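Local coordinates for histone-lysine N-methyltransferase, H3 lysine-9 specific SUVH6 (Arabidopsis thaliana, PDB 6A5K), which probably deposits the H3K9 methyl mark on histones with S-adenosylmethionine as methyl donor, and probably binds DNA methylated at non-CG sites, at residues C380-A392 against S437-R451. The protein carries 1 engineered substitution. Residues are numbered along the deposited sequence; the frame is centred on the assembly and turned at random.
Sequences CEYVGELLEDSEA and SGFTIDAASKGNVGR. With SAM (S-adenosylmethionine), chain F.
Asn448 OD1, in the SET domain, takes two N-H groups: that of Val383, with N to OD1 at 3.0 Å, and, more weakly, that of Gly450, two residues further along the same segment. The same amide gives ND2 to Glu381 O at 2.9 Å, with that oxygen lying in the amide plane, while the N-H of Val383 comes to OD1 from above the plane of its C=O. With chi1 at 74°, CG sits between the backbone N and the carbonyl carbon; the amide bridges Glu381 O and Val383 N, and the Asn448 side chain crosses that of Val383 at about a right angle.

This polar link lies beside a three-stranded antiparallel sheet in which 436-442 runs between 385-388 and 402-406. Paired backbone bonds join Glu385 to Asp442 and Leu387 to Thr440. Between these pairs, Ile441 lies alongside Leu386, its CG1 3.8 Å from Leu386 CD1. Ile441 CG2, anti to the backbone N, meets the edge of the Tyr382 ring near its plane, 3.6 Å from CD1. Ala443 CB packs near the hydroxyl end of that ring, whose OH makes a weak hydrogen bond to Tyr401 O.

On the face that carries Glu385, Leu387, Thr440 and Asp442, Glu385 OE2 bonds a water that also meets Asp442 O and Lys446 N. Lys446 NZ forms a salt bridge with Glu385 OE2 at 3.2 Å, weak as a hydrogen bond. A second water reaches Asp442 OD2, which Asn398 also holds. Where strand 385-388 gives way to the helix starting at Asp389, Thr440 OG1 donates a very short bond, 2.5 Å, to Asp389 OD1.

At the far end Arg451 belongs to the S-adenosylmethionine pocket: its NE bonds Ala443 O at 2.8 Å in the guanidinium plane, and its backbone O lies 2.9 Å from the cofactor methyl carbon CE.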
# COMPACT_ATOMS: atom_id res chain seq x y z
N CYS A 380 -11.00 -4.54 0.07
CA CYS A 380 -12.22 -5.33 0.10
C CYS A 380 -12.97 -5.03 1.38
O CYS A 380 -12.45 -4.36 2.27
CB CYS A 380 -11.92 -6.83 0.01
SG CYS A 380 -11.03 -7.48 1.46
N GLU A 381 -14.20 -5.55 1.47
CA GLU A 381 -15.01 -5.47 2.68
C GLU A 381 -14.80 -6.72 3.53
O GLU A 381 -14.43 -7.76 3.00
CB GLU A 381 -16.49 -5.32 2.32
CG GLU A 381 -17.43 -5.13 3.51
CD GLU A 381 -18.83 -4.68 3.09
OE1 GLU A 381 -19.09 -4.59 1.88
OE2 GLU A 381 -19.67 -4.43 3.98
N TYR A 382 -15.02 -6.61 4.84
CA TYR A 382 -15.18 -7.81 5.65
C TYR A 382 -16.64 -8.22 5.61
O TYR A 382 -17.48 -7.63 6.29
CB TYR A 382 -14.72 -7.59 7.10
CG TYR A 382 -14.50 -8.89 7.84
CD1 TYR A 382 -15.56 -9.56 8.44
CD2 TYR A 382 -13.24 -9.45 7.93
CE1 TYR A 382 -15.37 -10.76 9.11
CE2 TYR A 382 -13.04 -10.65 8.60
CZ TYR A 382 -14.11 -11.29 9.18
OH TYR A 382 -13.91 -12.48 9.85
N VAL A 383 -16.95 -9.22 4.80
CA VAL A 383 -18.34 -9.64 4.62
C VAL A 383 -18.63 -10.92 5.38
O VAL A 383 -17.82 -11.85 5.39
CB VAL A 383 -18.67 -9.83 3.12
CG1 VAL A 383 -20.05 -10.45 2.94
CG2 VAL A 383 -18.57 -8.51 2.38
N GLY A 384 -19.79 -10.96 6.03
CA GLY A 384 -20.25 -12.12 6.76
C GLY A 384 -21.65 -11.86 7.29
O GLY A 384 -22.35 -11.00 6.78
N GLU A 385 -22.06 -12.60 8.32
CA GLU A 385 -23.36 -12.38 8.94
C GLU A 385 -23.23 -11.38 10.08
O GLU A 385 -22.41 -11.57 10.97
CB GLU A 385 -23.96 -13.68 9.48
CG GLU A 385 -23.71 -14.93 8.65
CD GLU A 385 -24.30 -16.18 9.29
OE1 GLU A 385 -25.45 -16.11 9.80
OE2 GLU A 385 -23.63 -17.23 9.30
N LEU A 386 -24.04 -10.31 10.05
CA LEU A 386 -24.11 -9.36 11.16
C LEU A 386 -24.81 -9.99 12.35
O LEU A 386 -25.94 -10.47 12.22
CB LEU A 386 -24.86 -8.08 10.75
CG LEU A 386 -24.11 -6.87 10.19
CD1 LEU A 386 -22.87 -6.57 11.02
CD2 LEU A 386 -23.76 -7.05 8.72
N LEU A 387 -24.17 -9.97 13.51
CA LEU A 387 -24.74 -10.56 14.72
C LEU A 387 -24.55 -9.64 15.92
O LEU A 387 -23.54 -8.94 16.01
CB LEU A 387 -24.08 -11.91 15.03
CG LEU A 387 -24.19 -13.08 14.05
CD1 LEU A 387 -23.40 -14.27 14.57
CD2 LEU A 387 -25.66 -13.46 13.82
N GLU A 388 -25.50 -9.64 16.84
CA GLU A 388 -25.25 -9.10 18.18
C GLU A 388 -24.04 -9.82 18.75
O GLU A 388 -23.88 -11.02 18.52
CB GLU A 388 -26.45 -9.29 19.11
CG GLU A 388 -27.76 -8.72 18.59
CD GLU A 388 -28.92 -9.02 19.51
OE1 GLU A 388 -29.62 -8.06 19.91
OE2 GLU A 388 -29.14 -10.21 19.84
N ASP A 389 -23.20 -9.11 19.50
CA ASP A 389 -22.01 -9.71 20.11
C ASP A 389 -22.34 -10.98 20.88
O ASP A 389 -21.64 -11.98 20.75
CB ASP A 389 -21.31 -8.72 21.05
CG ASP A 389 -20.56 -7.62 20.30
OD1 ASP A 389 -20.35 -7.75 19.07
OD2 ASP A 389 -20.18 -6.62 20.95
N SER A 390 -23.41 -10.96 21.66
CA SER A 390 -23.79 -12.11 22.48
C SER A 390 -24.15 -13.33 21.63
O SER A 390 -23.84 -14.46 21.99
CB SER A 390 -24.97 -11.75 23.39
OG SER A 390 -26.14 -11.51 22.64
N GLU A 391 -24.78 -13.08 20.49
CA GLU A 391 -25.11 -14.16 19.57
C GLU A 391 -23.86 -14.76 18.91
O GLU A 391 -23.74 -15.98 18.79
CB GLU A 391 -26.07 -13.66 18.49
CG GLU A 391 -26.58 -14.77 17.57
CD GLU A 391 -27.29 -15.88 18.34
OE1 GLU A 391 -28.00 -15.57 19.32
OE2 GLU A 391 -27.13 -17.06 17.96
N ALA A 392 -22.93 -13.90 18.49
CA ALA A 392 -21.68 -14.39 17.90
C ALA A 392 -20.90 -15.20 18.92
O ALA A 392 -20.31 -16.23 18.59
CB ALA A 392 -20.82 -13.23 17.37
N SER A 437 -19.54 -0.35 19.33
CA SER A 437 -20.68 -1.04 18.73
C SER A 437 -20.97 -2.34 19.47
O SER A 437 -20.07 -2.97 20.03
CB SER A 437 -20.40 -1.32 17.25
OG SER A 437 -21.25 -2.34 16.74
N GLY A 438 -22.23 -2.76 19.46
CA GLY A 438 -22.59 -4.03 20.07
C GLY A 438 -22.69 -5.14 19.05
O GLY A 438 -23.32 -6.17 19.30
N PHE A 439 -22.06 -4.95 17.89
CA PHE A 439 -22.20 -5.92 16.81
C PHE A 439 -20.89 -6.47 16.27
O PHE A 439 -19.84 -5.83 16.36
CB PHE A 439 -23.02 -5.32 15.67
CG PHE A 439 -24.45 -5.03 16.05
CD1 PHE A 439 -24.78 -3.87 16.73
CD2 PHE A 439 -25.45 -5.94 15.75
CE1 PHE A 439 -26.08 -3.61 17.09
CE2 PHE A 439 -26.77 -5.68 16.11
CZ PHE A 439 -27.08 -4.52 16.79
N THR A 440 -20.98 -7.66 15.69
CA THR A 440 -19.83 -8.41 15.19
C THR A 440 -20.18 -9.04 13.85
O THR A 440 -21.34 -9.40 13.62
CB THR A 440 -19.41 -9.52 16.21
OG1 THR A 440 -18.90 -8.90 17.40
CG2 THR A 440 -18.36 -10.47 15.63
N ILE A 441 -19.21 -9.14 12.96
CA ILE A 441 -19.41 -9.83 11.69
C ILE A 441 -18.83 -11.24 11.79
O ILE A 441 -17.64 -11.41 12.06
CB ILE A 441 -18.76 -9.08 10.51
CG1 ILE A 441 -19.26 -7.63 10.44
CG2 ILE A 441 -19.07 -9.79 9.21
CD1 ILE A 441 -18.32 -6.71 9.69
N ASP A 442 -19.68 -12.24 11.58
CA ASP A 442 -19.29 -13.64 11.64
C ASP A 442 -19.11 -14.16 10.22
O ASP A 442 -20.08 -14.33 9.49
CB ASP A 442 -20.36 -14.45 12.38
CG ASP A 442 -20.00 -15.94 12.51
OD1 ASP A 442 -19.02 -16.40 11.89
OD2 ASP A 442 -20.72 -16.65 13.24
N ALA A 443 -17.86 -14.41 9.83
CA ALA A 443 -17.56 -14.90 8.49
C ALA A 443 -17.14 -16.37 8.47
O ALA A 443 -16.54 -16.83 7.50
CB ALA A 443 -16.47 -14.04 7.85
N ALA A 444 -17.46 -17.11 9.53
CA ALA A 444 -17.01 -18.50 9.65
C ALA A 444 -17.70 -19.42 8.66
O ALA A 444 -17.06 -20.22 7.98
CB ALA A 444 -17.21 -19.02 11.06
N SER A 445 -19.03 -19.31 8.59
CA SER A 445 -19.83 -20.16 7.72
C SER A 445 -20.04 -19.51 6.36
O SER A 445 -19.91 -20.17 5.32
CB SER A 445 -21.19 -20.46 8.36
OG SER A 445 -21.06 -21.28 9.50
N LYS A 446 -20.37 -18.23 6.39
CA LYS A 446 -20.63 -17.45 5.19
C LYS A 446 -19.80 -16.17 5.22
O LYS A 446 -19.92 -15.38 6.15
CB LYS A 446 -22.12 -17.12 5.08
CG LYS A 446 -23.03 -18.32 5.22
CD LYS A 446 -24.50 -17.94 5.09
CE LYS A 446 -25.40 -18.99 5.72
NZ LYS A 446 -25.14 -19.14 7.18
N GLY A 447 -18.95 -15.97 4.22
CA GLY A 447 -18.13 -14.78 4.16
C GLY A 447 -17.43 -14.61 2.84
O GLY A 447 -17.55 -15.47 1.95
N ASN A 448 -16.70 -13.51 2.68
CA ASN A 448 -15.91 -13.28 1.48
C ASN A 448 -14.42 -13.41 1.76
O ASN A 448 -14.02 -13.93 2.81
CB ASN A 448 -16.22 -11.90 0.87
CG ASN A 448 -15.62 -10.75 1.67
OD1 ASN A 448 -15.32 -10.88 2.86
ND2 ASN A 448 -15.43 -9.62 1.01
N VAL A 449 -13.60 -12.94 0.84
CA VAL A 449 -12.14 -13.10 0.92
C VAL A 449 -11.56 -12.44 2.19
O VAL A 449 -10.50 -12.84 2.68
CB VAL A 449 -11.46 -12.53 -0.34
CG1 VAL A 449 -11.63 -11.01 -0.42
CG2 VAL A 449 -9.97 -12.91 -0.38
N GLY A 450 -12.27 -11.46 2.72
CA GLY A 450 -11.83 -10.75 3.91
C GLY A 450 -11.56 -11.66 5.09
O GLY A 450 -10.71 -11.35 5.93
N ARG A 451 -12.25 -12.80 5.15
CA ARG A 451 -12.08 -13.74 6.26
C ARG A 451 -10.65 -14.32 6.29
O ARG A 451 -10.23 -14.87 7.29
CB ARG A 451 -13.10 -14.89 6.18
CG ARG A 451 -12.77 -15.95 5.12
CD ARG A 451 -13.97 -16.83 4.75
NE ARG A 451 -14.43 -17.68 5.85
CZ ARG A 451 -13.82 -18.79 6.26
NH1 ARG A 451 -12.69 -19.18 5.67
NH2 ARG A 451 -14.31 -19.49 7.27
N SAM F . -5.10 -17.94 8.42
CA SAM F . -6.57 -18.08 8.38
C SAM F . -7.05 -19.30 7.58
O SAM F . -8.25 -19.46 7.35
OXT SAM F . -6.25 -20.12 7.14
CB SAM F . -7.22 -16.81 7.83
CG SAM F . -7.28 -15.72 8.88
SD SAM F . -8.45 -16.25 10.16
CE SAM F . -9.55 -14.83 10.12
C5' SAM F . -7.63 -15.88 11.72
C4' SAM F . -6.74 -17.03 12.14
O4' SAM F . -5.55 -17.03 11.36
C3' SAM F . -6.30 -16.89 13.59
O3' SAM F . -7.22 -17.52 14.46
C2' SAM F . -4.97 -17.60 13.57
O2' SAM F . -5.22 -18.99 13.61
C1' SAM F . -4.44 -17.29 12.19
N9 SAM F . -3.58 -16.08 12.24
C8 SAM F . -3.81 -14.87 11.64
N7 SAM F . -2.78 -14.03 11.95
C5 SAM F . -1.91 -14.69 12.75
C6 SAM F . -0.71 -14.33 13.35
N6 SAM F . -0.21 -13.10 13.19
N1 SAM F . -0.05 -15.24 14.14
C2 SAM F . -0.56 -16.51 14.32
N3 SAM F . -1.75 -16.87 13.71
C4 SAM F . -2.41 -15.98 12.94
O HOH W 1 -20.95 -16.85 8.97
O HOH W 2 -23.08 -17.43 12.57